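Local coordinates for protein D-glyceraldehyde dehydrogenase (NADP(+)) (Thermoplasma acidophilum, PDB 5IZD) that oxidises D-glyceraldehyde to glycerate with NADP+ in the non-phosphorylated Entner-Doudoroff pathway, working as a homotetramer, at residues P147-A152 against E381-V386. Numbering follows the deposited sequence.
Sequences PWNFPA and EIFAPV. With NAP (NADP nicotinamide-adenine-dinucleotide phosphate), chain I.
Two irregular loops approach each other only through side chains, their closest CA atoms, those of Asn-149 and Phe-383, being 9.9 Å apart, and no hydrogen bond joins them; the ring of Phe-383 does most of the bridging. One edge of that ring receives the benzo side of Trp-148, whose CH2 lies 3.6 Å from Phe-383 CE2. The two ring planes are nearly perpendicular, at 87°, yet the approach is oblique. The far end of Phe-383 reaches Asn-149, with CZ 3.5 Å from ND2 and the amide plane tilted 35° from the ring. With CG between the backbone N and the carbonyl carbon (chi1 70°), the Asn-149 amide is turned to this end of Phe-383. Asn-149 CB lies over one face of the indole, toward its rim. The amide is held at both ends: ND2 donates to Gln-279 O and to an oxygen of the oxidised cysteine at position 281, and OD1 takes a weak bond from Phe-150 N. On the indole edge, Trp-148 NE1 donates to O2N of the NADP diphosphate at 2.8 Å. A leucine in place of Trp-148 would probably leave that phosphate oxygen without this donor and Phe-383 without its flat neighbour. This tryptophan-asparagine pair, following strand 130-145, belongs to the cofactor and catalytic cleft of the aldehyde dehydrogenase fold, where Asn-149 probably stabilises the transition state, as in relatives.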
ATOM      1  N   PRO A 147     -23.993 -15.155 -13.323  1.00 28.76           N
ATOM      2  CA  PRO A 147     -25.374 -14.873 -13.745  1.00 28.84           C
ATOM      3  C   PRO A 147     -25.591 -14.799 -15.286  1.00 29.12           C
ATOM      4  O   PRO A 147     -24.651 -14.941 -16.078  1.00 29.25           O
ATOM      5  CB  PRO A 147     -25.637 -13.535 -13.106  1.00 28.33           C
ATOM      6  CG  PRO A 147     -24.327 -12.855 -13.228  1.00 28.19           C
ATOM      7  CD  PRO A 147     -23.245 -13.903 -13.108  1.00 28.30           C
ATOM      8  N   TRP A 148     -26.832 -14.593 -15.696  1.00 29.21           N
ATOM      9  CA  TRP A 148     -27.173 -14.597 -17.126  1.00 29.71           C
ATOM     10  C   TRP A 148     -27.055 -13.207 -17.748  1.00 29.77           C
ATOM     11  O   TRP A 148     -26.999 -13.098 -19.005  1.00 30.07           O
ATOM     12  CB  TRP A 148     -28.611 -15.141 -17.377  1.00 29.92           C
ATOM     13  CG  TRP A 148     -29.651 -14.540 -16.455  1.00 29.76           C
ATOM     14  CD1 TRP A 148     -30.100 -15.070 -15.293  1.00 29.84           C
ATOM     15  CD2 TRP A 148     -30.284 -13.267 -16.590  1.00 29.50           C
ATOM     16  NE1 TRP A 148     -31.012 -14.233 -14.712  1.00 29.79           N
ATOM     17  CE2 TRP A 148     -31.126 -13.104 -15.489  1.00 29.63           C
ATOM     18  CE3 TRP A 148     -30.247 -12.277 -17.554  1.00 29.45           C
ATOM     19  CZ2 TRP A 148     -31.928 -11.939 -15.306  1.00 29.49           C
ATOM     20  CZ3 TRP A 148     -31.011 -11.111 -17.366  1.00 29.38           C
ATOM     21  CH2 TRP A 148     -31.864 -10.970 -16.266  1.00 29.35           C
ATOM     22  N   ASN A 149     -27.065 -12.157 -16.931  1.00 29.51           N
ATOM     23  CA  ASN A 149     -27.239 -10.829 -17.473  1.00 29.70           C
ATOM     24  C   ASN A 149     -26.016 -10.295 -18.229  1.00 30.03           C
ATOM     25  O   ASN A 149     -26.185  -9.645 -19.266  1.00 30.05           O
ATOM     26  CB  ASN A 149     -27.776  -9.890 -16.413  1.00 29.47           C
ATOM     27  CG  ASN A 149     -26.747  -9.572 -15.298  1.00 29.22           C
ATOM     28  OD1 ASN A 149     -25.870 -10.384 -14.965  1.00 29.18           O
ATOM     29  ND2 ASN A 149     -26.836  -8.363 -14.757  1.00 29.02           N
ATOM     30  N   PHE A 150     -24.794 -10.584 -17.727  1.00 30.32           N
ATOM     31  CA  PHE A 150     -23.534 -10.304 -18.424  1.00 30.65           C
ATOM     32  C   PHE A 150     -22.797 -11.625 -18.456  1.00 30.85           C
ATOM     33  O   PHE A 150     -21.779 -11.836 -17.741  1.00 30.46           O
ATOM     34  CB  PHE A 150     -22.743  -9.175 -17.758  1.00 30.72           C
ATOM     35  CG  PHE A 150     -23.456  -7.857 -17.851  1.00 30.84           C
ATOM     36  CD1 PHE A 150     -23.403  -7.114 -19.038  1.00 31.42           C
ATOM     37  CD2 PHE A 150     -24.308  -7.456 -16.854  1.00 30.71           C
ATOM     38  CE1 PHE A 150     -24.160  -5.946 -19.197  1.00 31.66           C
ATOM     39  CE2 PHE A 150     -25.082  -6.309 -17.009  1.00 31.08           C
ATOM     40  CZ  PHE A 150     -25.006  -5.549 -18.178  1.00 31.35           C
ATOM     41  N   PRO A 151     -23.294 -12.531 -19.309  1.00 31.26           N
ATOM     42  CA  PRO A 151     -22.864 -13.903 -19.244  1.00 31.63           C
ATOM     43  C   PRO A 151     -21.425 -14.161 -19.734  1.00 32.15           C
ATOM     44  O   PRO A 151     -20.952 -15.309 -19.621  1.00 33.30           O
ATOM     45  CB  PRO A 151     -23.882 -14.623 -20.176  1.00 32.15           C
ATOM     46  CG  PRO A 151     -24.168 -13.592 -21.241  1.00 32.19           C
ATOM     47  CD  PRO A 151     -24.150 -12.270 -20.487  1.00 31.70           C
ATOM     48  N   ALA A 152     -20.785 -13.198 -20.399  1.00 32.11           N
ATOM     49  CA  ALA A 152     -19.394 -13.344 -20.828  1.00 32.05           C
ATOM     50  C   ALA A 152     -18.517 -12.467 -19.905  1.00 31.37           C
ATOM     51  O   ALA A 152     -17.488 -12.928 -19.403  1.00 31.23           O
ATOM     52  CB  ALA A 152     -19.229 -12.926 -22.268  1.00 32.33           C
ATOM     53  N   GLU A 381     -36.087  -4.722  -5.883  1.00 33.28           N
ATOM     54  CA  GLU A 381     -35.380  -4.671  -7.171  1.00 33.57           C
ATOM     55  C   GLU A 381     -36.356  -5.072  -8.247  1.00 33.41           C
ATOM     56  O   GLU A 381     -37.110  -5.992  -8.050  1.00 33.92           O
ATOM     57  CB  GLU A 381     -34.156  -5.586  -7.169  1.00 34.10           C
ATOM     58  CG  GLU A 381     -33.202  -5.383  -8.369  1.00 35.26           C
ATOM     59  CD  GLU A 381     -31.957  -6.316  -8.328  1.00 36.24           C
ATOM     60  OE1 GLU A 381     -32.235  -7.493  -7.998  1.00 37.28           O
ATOM     61  OE2 GLU A 381     -30.753  -5.887  -8.621  1.00 36.18           O
ATOM     62  N   ILE A 382     -36.323  -4.384  -9.384  1.00 32.88           N
ATOM     63  CA  ILE A 382     -37.196  -4.666 -10.545  1.00 32.53           C
ATOM     64  C   ILE A 382     -36.487  -5.506 -11.640  1.00 31.73           C
ATOM     65  O   ILE A 382     -37.061  -6.451 -12.156  1.00 31.71           O
ATOM     66  CB  ILE A 382     -37.717  -3.312 -11.143  1.00 32.94           C
ATOM     67  CG1 ILE A 382     -38.699  -2.667 -10.166  1.00 33.37           C
ATOM     68  CG2 ILE A 382     -38.429  -3.531 -12.490  1.00 33.48           C
ATOM     69  CD1 ILE A 382     -39.001  -1.200 -10.415  1.00 33.98           C
ATOM     70  N   PHE A 383     -35.302  -5.075 -12.040  1.00 30.74           N
ATOM     71  CA  PHE A 383     -34.420  -5.733 -13.010  1.00 30.47           C
ATOM     72  C   PHE A 383     -35.111  -5.831 -14.403  1.00 30.60           C
ATOM     73  O   PHE A 383     -35.144  -6.901 -15.005  1.00 30.72           O
ATOM     74  CB  PHE A 383     -33.968  -7.128 -12.453  1.00 30.21           C
ATOM     75  CG  PHE A 383     -32.513  -7.434 -12.619  1.00 29.81           C
ATOM     76  CD1 PHE A 383     -31.547  -6.723 -11.936  1.00 29.64           C
ATOM     77  CD2 PHE A 383     -32.095  -8.509 -13.431  1.00 30.07           C
ATOM     78  CE1 PHE A 383     -30.186  -7.048 -12.041  1.00 29.33           C
ATOM     79  CE2 PHE A 383     -30.745  -8.828 -13.557  1.00 29.77           C
ATOM     80  CZ  PHE A 383     -29.785  -8.106 -12.851  1.00 29.29           C
ATOM     81  N   ALA A 384     -35.685  -4.704 -14.878  1.00 30.27           N
ATOM     82  CA  ALA A 384     -36.557  -4.709 -16.076  1.00 30.29           C
ATOM     83  C   ALA A 384     -36.747  -3.233 -16.456  1.00 30.14           C
ATOM     84  O   ALA A 384     -36.323  -2.367 -15.695  1.00 29.78           O
ATOM     85  CB  ALA A 384     -37.872  -5.405 -15.789  1.00 30.60           C
ATOM     86  N   PRO A 385     -37.335  -2.929 -17.628  1.00 30.20           N
ATOM     87  CA  PRO A 385     -37.275  -1.535 -18.099  1.00 30.24           C
ATOM     88  C   PRO A 385     -38.379  -0.600 -17.515  1.00 30.51           C
ATOM     89  O   PRO A 385     -39.081   0.081 -18.246  1.00 30.82           O
ATOM     90  CB  PRO A 385     -37.378  -1.704 -19.621  1.00 30.57           C
ATOM     91  CG  PRO A 385     -38.268  -2.884 -19.755  1.00 30.82           C
ATOM     92  CD  PRO A 385     -37.839  -3.835 -18.680  1.00 30.48           C
ATOM     93  N   VAL A 386     -38.465  -0.559 -16.191  1.00 30.22           N
ATOM     94  CA  VAL A 386     -39.558   0.042 -15.465  1.00 30.60           C
ATOM     95  C   VAL A 386     -38.944   0.956 -14.386  1.00 30.52           C
ATOM     96  O   VAL A 386     -38.042   0.521 -13.668  1.00 29.88           O
ATOM     97  CB  VAL A 386     -40.396  -1.027 -14.710  1.00 30.67           C
ATOM     98  CG1 VAL A 386     -41.542  -0.376 -13.953  1.00 31.08           C
ATOM     99  CG2 VAL A 386     -40.916  -2.125 -15.631  1.00 30.89           C
TER
HETATM  100  PA  NAP I 601     -29.539 -16.388  -9.496  1.00 42.11           P
HETATM  101  O1A NAP I 601     -30.559 -17.426  -9.146  1.00 46.04           O
HETATM  102  O2A NAP I 601     -28.965 -15.544  -8.376  1.00 46.71           O
HETATM  103  O5B NAP I 601     -28.331 -17.122 -10.315  1.00 38.53           O
HETATM  104  C5B NAP I 601     -26.931 -16.780 -10.206  1.00 34.31           C
HETATM  105  C4B NAP I 601     -26.060 -18.050 -10.259  1.00 32.31           C
HETATM  106  O4B NAP I 601     -26.248 -18.824  -9.059  1.00 31.06           O
HETATM  107  C3B NAP I 601     -26.450 -18.997 -11.412  1.00 32.09           C
HETATM  108  O3B NAP I 601     -25.264 -19.691 -11.883  1.00 31.70           O
HETATM  109  C2B NAP I 601     -27.396 -19.958 -10.748  1.00 32.28           C
HETATM  110  O2B NAP I 601     -27.601 -21.165 -11.476  1.00 34.08           O
HETATM  111  C1B NAP I 601     -26.715 -20.158  -9.421  1.00 30.88           C
HETATM  112  N9A NAP I 601     -27.557 -20.715  -8.351  1.00 27.38           N
HETATM  113  C8A NAP I 601     -28.914 -20.720  -8.247  1.00 26.94           C
HETATM  114  N7A NAP I 601     -29.326 -21.327  -7.155  1.00 28.49           N
HETATM  115  C5A NAP I 601     -28.145 -21.702  -6.507  1.00 28.35           C
HETATM  116  C6A NAP I 601     -27.901 -22.367  -5.304  1.00 29.52           C
HETATM  117  N6A NAP I 601     -28.877 -22.777  -4.486  1.00 31.70           N
HETATM  118  N1A NAP I 601     -26.620 -22.590  -4.945  1.00 30.61           N
HETATM  119  C2A NAP I 601     -25.632 -22.202  -5.772  1.00 28.96           C
HETATM  120  N3A NAP I 601     -25.778 -21.575  -6.948  1.00 29.17           N
HETATM  121  C4A NAP I 601     -27.077 -21.346  -7.244  1.00 27.12           C
HETATM  122  O3  NAP I 601     -30.193 -15.431 -10.581  1.00 52.78           O
HETATM  123  PN  NAP I 601     -31.654 -15.459 -11.258  1.00 70.41           P
HETATM  124  O1N NAP I 601     -31.816 -16.716 -12.094  1.00 63.76           O
HETATM  125  O2N NAP I 601     -31.859 -14.196 -12.059  1.00 67.93           O
HETATM  126  O5D NAP I 601     -32.637 -15.499 -10.062  1.00 68.93           O
HETATM  127  P2B NAP I 601     -29.039 -21.377 -12.274  1.00 28.93           P
HETATM  128  O1X NAP I 601     -28.978 -22.790 -12.876  1.00 34.61           O
HETATM  129  O2X NAP I 601     -29.118 -20.391 -13.341  1.00 27.51           O
HETATM  130  O3X NAP I 601     -30.172 -21.283 -11.309  1.00 28.38           O